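Local coordinates for envelope polyprotein (Puumala orthohantavirus, PDB 5FXU) that forms the Gn glycoprotein ectodomain of the hantaviral surface, an antigenic envelope component that probably acts together with its partner glycoprotein Gc in cell entry, at residues 53-65 with 319-331. Residues are numbered along the deposited sequence; the frame is centred on the assembly and turned at random.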
loop_
_atom_site.group_PDB
_atom_site.type_symbol
_atom_site.label_atom_id
_atom_site.label_comp_id
_atom_site.label_asym_id
_atom_site.label_seq_id
_atom_site.Cartn_x
_atom_site.Cartn_y
_atom_site.Cartn_z
ATOM N N SER A 53 16.098 3.082 -5.234
ATOM C CA SER A 53 17.162 2.058 -5.151
ATOM C C SER A 53 16.647 0.654 -5.555
ATOM O O SER A 53 15.433 0.410 -5.616
ATOM C CB SER A 53 17.733 2.004 -3.735
ATOM O OG SER A 53 16.785 1.436 -2.853
ATOM N N GLN A 54 17.587 -0.258 -5.802
ATOM C CA GLN A 54 17.279 -1.627 -6.220
ATOM C C GLN A 54 16.786 -2.438 -5.049
ATOM O O GLN A 54 17.348 -2.361 -3.961
ATOM C CB GLN A 54 18.499 -2.326 -6.784
ATOM C CG GLN A 54 18.885 -1.880 -8.169
ATOM C CD GLN A 54 19.953 -2.790 -8.732
ATOM O OE1 GLN A 54 21.092 -2.717 -8.295
ATOM N NE2 GLN A 54 19.591 -3.688 -9.661
ATOM N N GLN A 55 15.747 -3.230 -5.284
ATOM C CA GLN A 55 15.065 -3.933 -4.199
ATOM C C GLN A 55 14.742 -5.380 -4.631
ATOM O O GLN A 55 14.115 -5.603 -5.659
ATOM C CB GLN A 55 13.861 -3.087 -3.710
ATOM C CG GLN A 55 12.787 -2.781 -4.763
ATOM C CD GLN A 55 12.196 -1.347 -4.819
ATOM O OE1 GLN A 55 11.512 -1.018 -5.794
ATOM N NE2 GLN A 55 12.397 -0.525 -3.788
ATOM N N PRO A 56 15.269 -6.373 -3.898
ATOM C CA PRO A 56 15.134 -7.763 -4.336
ATOM C C PRO A 56 13.746 -8.378 -4.080
ATOM O O PRO A 56 13.256 -8.384 -2.961
ATOM C CB PRO A 56 16.207 -8.494 -3.516
ATOM C CG PRO A 56 16.324 -7.690 -2.259
ATOM C CD PRO A 56 16.108 -6.260 -2.684
ATOM N N PHE A 57 13.165 -8.908 -5.145
ATOM C CA PHE A 57 11.860 -9.549 -5.174
ATOM C C PHE A 57 11.989 -10.947 -5.755
ATOM O O PHE A 57 12.832 -11.211 -6.610
ATOM C CB PHE A 57 10.913 -8.775 -6.085
ATOM C CG PHE A 57 10.156 -7.686 -5.398
ATOM C CD1 PHE A 57 10.745 -6.443 -5.137
ATOM C CD2 PHE A 57 8.847 -7.884 -5.029
ATOM C CE1 PHE A 57 10.026 -5.435 -4.505
ATOM C CE2 PHE A 57 8.133 -6.887 -4.407
ATOM C CZ PHE A 57 8.723 -5.662 -4.135
ATOM N N THR A 58 11.139 -11.846 -5.275
ATOM C CA THR A 58 10.941 -13.104 -5.925
ATOM C C THR A 58 9.809 -12.920 -6.899
ATOM O O THR A 58 8.725 -12.583 -6.498
ATOM C CB THR A 58 10.598 -14.180 -4.913
ATOM O OG1 THR A 58 11.772 -14.439 -4.158
ATOM C CG2 THR A 58 10.128 -15.478 -5.618
ATOM N N LYS A 59 10.073 -13.124 -8.175
ATOM C CA LYS A 59 9.020 -13.115 -9.189
ATOM C C LYS A 59 8.400 -14.500 -9.339
ATOM O O LYS A 59 9.095 -15.427 -9.636
ATOM C CB LYS A 59 9.606 -12.688 -10.512
ATOM C CG LYS A 59 8.598 -12.564 -11.619
ATOM C CD LYS A 59 9.323 -12.218 -12.886
ATOM C CE LYS A 59 8.362 -12.171 -14.036
ATOM N NZ LYS A 59 9.091 -11.793 -15.272
ATOM N N TRP A 60 7.088 -14.601 -9.176
ATOM C CA TRP A 60 6.359 -15.835 -9.180
ATOM C C TRP A 60 5.278 -15.728 -10.251
ATOM O O TRP A 60 4.433 -14.851 -10.190
ATOM C CB TRP A 60 5.729 -16.049 -7.797
ATOM C CG TRP A 60 4.923 -17.304 -7.666
ATOM C CD1 TRP A 60 5.173 -18.510 -8.276
ATOM C CD2 TRP A 60 3.746 -17.496 -6.870
ATOM N NE1 TRP A 60 4.208 -19.421 -7.948
ATOM C CE2 TRP A 60 3.320 -18.837 -7.077
ATOM C CE3 TRP A 60 3.006 -16.683 -6.022
ATOM C CZ2 TRP A 60 2.184 -19.377 -6.433
ATOM C CZ3 TRP A 60 1.888 -17.208 -5.398
ATOM C CH2 TRP A 60 1.487 -18.547 -5.605
ATOM N N THR A 61 5.310 -16.639 -11.230
ATOM C CA THR A 61 4.473 -16.560 -12.446
ATOM C C THR A 61 3.820 -17.925 -12.738
ATOM O O THR A 61 4.306 -18.941 -12.293
ATOM C CB THR A 61 5.331 -16.149 -13.669
ATOM O OG1 THR A 61 6.468 -17.015 -13.784
ATOM C CG2 THR A 61 5.833 -14.772 -13.510
ATOM N N TRP A 62 2.730 -17.940 -13.491
ATOM C CA TRP A 62 2.091 -19.197 -13.872
ATOM C C TRP A 62 1.911 -19.298 -15.387
ATOM O O TRP A 62 1.778 -18.269 -16.044
ATOM C CB TRP A 62 0.755 -19.355 -13.143
ATOM C CG TRP A 62 -0.414 -18.556 -13.676
ATOM C CD1 TRP A 62 -0.809 -17.320 -13.276
ATOM C CD2 TRP A 62 -1.366 -18.980 -14.654
ATOM N NE1 TRP A 62 -1.914 -16.928 -13.972
ATOM C CE2 TRP A 62 -2.295 -17.936 -14.809
ATOM C CE3 TRP A 62 -1.510 -20.133 -15.428
ATOM C CZ2 TRP A 62 -3.367 -18.004 -15.721
ATOM C CZ3 TRP A 62 -2.589 -20.220 -16.321
ATOM C CH2 TRP A 62 -3.504 -19.160 -16.454
ATOM N N GLU A 63 1.908 -20.543 -15.903
ATOM C CA GLU A 63 1.626 -20.862 -17.303
ATOM C C GLU A 63 0.655 -22.030 -17.367
ATOM O O GLU A 63 0.718 -22.920 -16.543
ATOM C CB GLU A 63 2.904 -21.262 -18.056
ATOM C CG GLU A 63 4.001 -20.214 -18.000
ATOM C CD GLU A 63 5.188 -20.458 -18.947
ATOM O OE1 GLU A 63 5.512 -21.627 -19.288
ATOM O OE2 GLU A 63 5.819 -19.445 -19.343
ATOM N N MET A 64 -0.231 -22.037 -18.351
ATOM C CA MET A 64 -1.012 -23.220 -18.619
ATOM C C MET A 64 -0.119 -24.408 -19.063
ATOM O O MET A 64 0.847 -24.241 -19.811
ATOM C CB MET A 64 -2.086 -22.959 -19.674
ATOM C CG MET A 64 -2.902 -24.213 -19.946
ATOM S SD MET A 64 -4.331 -23.969 -20.992
ATOM C CE MET A 64 -4.782 -25.679 -21.181
ATOM N N LYS A 65 -0.480 -25.593 -18.592
ATOM C CA LYS A 65 0.189 -26.841 -18.920
ATOM C C LYS A 65 -0.844 -27.947 -19.125
ATOM O O LYS A 65 -1.957 -27.849 -18.648
ATOM C CB LYS A 65 1.134 -27.224 -17.785
ATOM C CG LYS A 65 2.114 -28.327 -18.132
ATOM C CD LYS A 65 3.472 -28.131 -17.463
ATOM C CE LYS A 65 4.523 -29.118 -17.982
ATOM N NZ LYS A 65 4.311 -30.506 -17.464
ATOM N N PRO A 319 12.030 -10.041 5.681
ATOM C CA PRO A 319 11.031 -10.002 4.619
ATOM C C PRO A 319 11.446 -10.708 3.310
ATOM O O PRO A 319 12.561 -10.511 2.817
ATOM C CB PRO A 319 10.825 -8.504 4.378
ATOM C CG PRO A 319 12.064 -7.844 4.879
ATOM C CD PRO A 319 12.590 -8.709 5.981
ATOM N N VAL A 320 10.566 -11.570 2.808
ATOM C CA VAL A 320 10.700 -12.137 1.480
ATOM C C VAL A 320 9.644 -11.463 0.627
ATOM O O VAL A 320 8.459 -11.748 0.793
ATOM C CB VAL A 320 10.490 -13.651 1.495
ATOM C CG1 VAL A 320 10.491 -14.208 0.078
ATOM C CG2 VAL A 320 11.581 -14.304 2.308
ATOM N N TYR A 321 10.079 -10.574 -0.259
ATOM C CA TYR A 321 9.167 -9.794 -1.080
ATOM C C TYR A 321 8.794 -10.568 -2.333
ATOM O O TYR A 321 9.639 -11.195 -2.953
ATOM C CB TYR A 321 9.785 -8.438 -1.459
ATOM C CG TYR A 321 9.954 -7.486 -0.315
ATOM C CD1 TYR A 321 8.906 -6.695 0.091
ATOM C CD2 TYR A 321 11.179 -7.361 0.361
ATOM C CE1 TYR A 321 9.046 -5.803 1.144
ATOM C CE2 TYR A 321 11.338 -6.471 1.423
ATOM C CZ TYR A 321 10.256 -5.692 1.814
ATOM O OH TYR A 321 10.348 -4.820 2.875
ATOM N N ILE A 322 7.530 -10.504 -2.694
ATOM C CA ILE A 322 6.983 -11.261 -3.807
ATOM C C ILE A 322 6.283 -10.361 -4.790
ATOM O O ILE A 322 5.575 -9.468 -4.413
ATOM C CB ILE A 322 5.995 -12.338 -3.310
ATOM C CG1 ILE A 322 6.777 -13.400 -2.551
ATOM C CG2 ILE A 322 5.304 -13.057 -4.465
ATOM C CD1 ILE A 322 6.188 -13.632 -1.207
ATOM N N TRP A 323 6.543 -10.608 -6.060
ATOM C CA TRP A 323 5.825 -10.032 -7.153
ATOM C C TRP A 323 5.200 -11.194 -7.940
ATOM O O TRP A 323 5.922 -12.015 -8.494
ATOM C CB TRP A 323 6.799 -9.247 -8.035
ATOM C CG TRP A 323 6.170 -8.672 -9.252
ATOM C CD1 TRP A 323 4.940 -8.151 -9.359
ATOM C CD2 TRP A 323 6.779 -8.548 -10.532
ATOM N NE1 TRP A 323 4.730 -7.725 -10.624
ATOM C CE2 TRP A 323 5.850 -7.957 -11.369
ATOM C CE3 TRP A 323 8.041 -8.868 -11.037
ATOM C CZ2 TRP A 323 6.121 -7.672 -12.702
ATOM C CZ3 TRP A 323 8.321 -8.593 -12.350
ATOM C CH2 TRP A 323 7.359 -8.000 -13.178
ATOM N N ALA A 324 3.870 -11.251 -7.988
ATOM C CA ALA A 324 3.170 -12.398 -8.530
ATOM C C ALA A 324 2.165 -12.023 -9.602
ATOM O O ALA A 324 0.968 -11.982 -9.357
ATOM C CB ALA A 324 2.511 -13.178 -7.404
ATOM N N PRO A 325 2.654 -11.735 -10.801
ATOM C CA PRO A 325 1.738 -11.304 -11.845
ATOM C C PRO A 325 0.857 -12.441 -12.292
ATOM O O PRO A 325 1.342 -13.558 -12.483
ATOM C CB PRO A 325 2.650 -10.847 -12.970
ATOM C CG PRO A 325 4.019 -11.300 -12.639
ATOM C CD PRO A 325 4.072 -11.531 -11.165
ATOM N N GLY A 326 -0.433 -12.158 -12.407
ATOM C CA GLY A 326 -1.428 -13.155 -12.775
ATOM C C GLY A 326 -1.849 -14.066 -11.632
ATOM O O GLY A 326 -2.547 -15.030 -11.855
ATOM N N ILE A 327 -1.435 -13.768 -10.405
ATOM C CA ILE A 327 -1.797 -14.580 -9.233
ATOM C C ILE A 327 -2.244 -13.672 -8.082
ATOM O O ILE A 327 -1.526 -12.751 -7.716
ATOM C CB ILE A 327 -0.604 -15.398 -8.723
ATOM C CG1 ILE A 327 -0.040 -16.278 -9.848
ATOM C CG2 ILE A 327 -1.009 -16.236 -7.507
ATOM C CD1 ILE A 327 1.249 -16.987 -9.507
ATOM N N ILE A 328 -3.412 -13.955 -7.508
ATOM C CA ILE A 328 -3.826 -13.322 -6.264
ATOM C C ILE A 328 -3.179 -14.119 -5.137
ATOM O O ILE A 328 -3.661 -15.218 -4.810
ATOM C CB ILE A 328 -5.353 -13.317 -6.098
ATOM C CG1 ILE A 328 -5.996 -12.610 -7.285
ATOM C CG2 ILE A 328 -5.752 -12.620 -4.770
ATOM C CD1 ILE A 328 -7.477 -12.838 -7.403
ATOM N N MET A 329 -2.087 -13.592 -4.573
ATOM C CA MET A 329 -1.378 -14.298 -3.507
ATOM C C MET A 329 -2.261 -14.420 -2.235
ATOM O O MET A 329 -3.149 -13.593 -1.973
ATOM C CB MET A 329 0.033 -13.721 -3.246
ATOM C CG MET A 329 0.054 -12.306 -2.728
ATOM S SD MET A 329 1.768 -11.763 -2.651
ATOM C CE MET A 329 1.696 -10.604 -4.002
ATOM N N GLU A 330 -2.088 -15.522 -1.511
ATOM C CA GLU A 330 -2.932 -15.828 -0.357
ATOM C C GLU A 330 -2.778 -14.719 0.681
ATOM O O GLU A 330 -1.692 -14.508 1.200
ATOM C CB GLU A 330 -2.518 -17.168 0.256
ATOM C CG GLU A 330 -3.307 -17.610 1.495
ATOM C CD GLU A 330 -4.764 -17.806 1.150
ATOM O OE1 GLU A 330 -5.139 -18.917 0.676
ATOM O OE2 GLU A 330 -5.510 -16.815 1.269
ATOM N N GLY A 331 -3.868 -14.020 0.965
ATOM C CA GLY A 331 -3.898 -13.036 2.046
ATOM C C GLY A 331 -4.941 -13.276 3.137
ATOM O O GLY A 331 -5.068 -12.447 4.055
HETATM O O HOH W 1 12.882 -10.386 -0.984
HETATM O O HOH W 2 2.328 -15.301 -14.353
#
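Thr58 and Lys59 pair in parallel with Ile322 and Trp323, and three nearly straight backbone hydrogen bonds join the strands: Thr58 N to Tyr321 O (2.8 Å), Trp323 N to Thr58 O (3.0 Å) and Trp60 N to Trp323 O (2.9 Å). Waters extend the ladder, linking Pro56 O to Tyr321 N and Trp62 N to Pro325 O. Beta-branched Thr58 and Ile322 suit the extended backbone, and Thr58 OG1 is hydrogen-bonded to Glu85 OE2. On the other face, the methylenes of extended Lys59 pack beside the indole, Lys59 CG 3.8 Å from Trp323 CE3; NZ goes on to a long, weak ion pair with Glu35. Tyr321 CB makes a CH-pi contact over one face of Phe57, 3.8 Å from the ring centroid. With CG anti to the backbone N (chi1 179°), Trp60 presents its six-membered ring to Ile327 CD1, a CH-pi contact. In the type II beta turn Ala324-Ile327, Pro325 supplies the negative phi and Gly326 the positive (79°); Gly326 O takes a weak, bent bond (120°) from Trp62 NE1, shared with Phe301 O. Strand 321-323 thus pairs with 54-64 while Ile327, starting an outer strand beside 296-302, packs on Trp60 and Trp62: the turn joins two sheets of the Gn head.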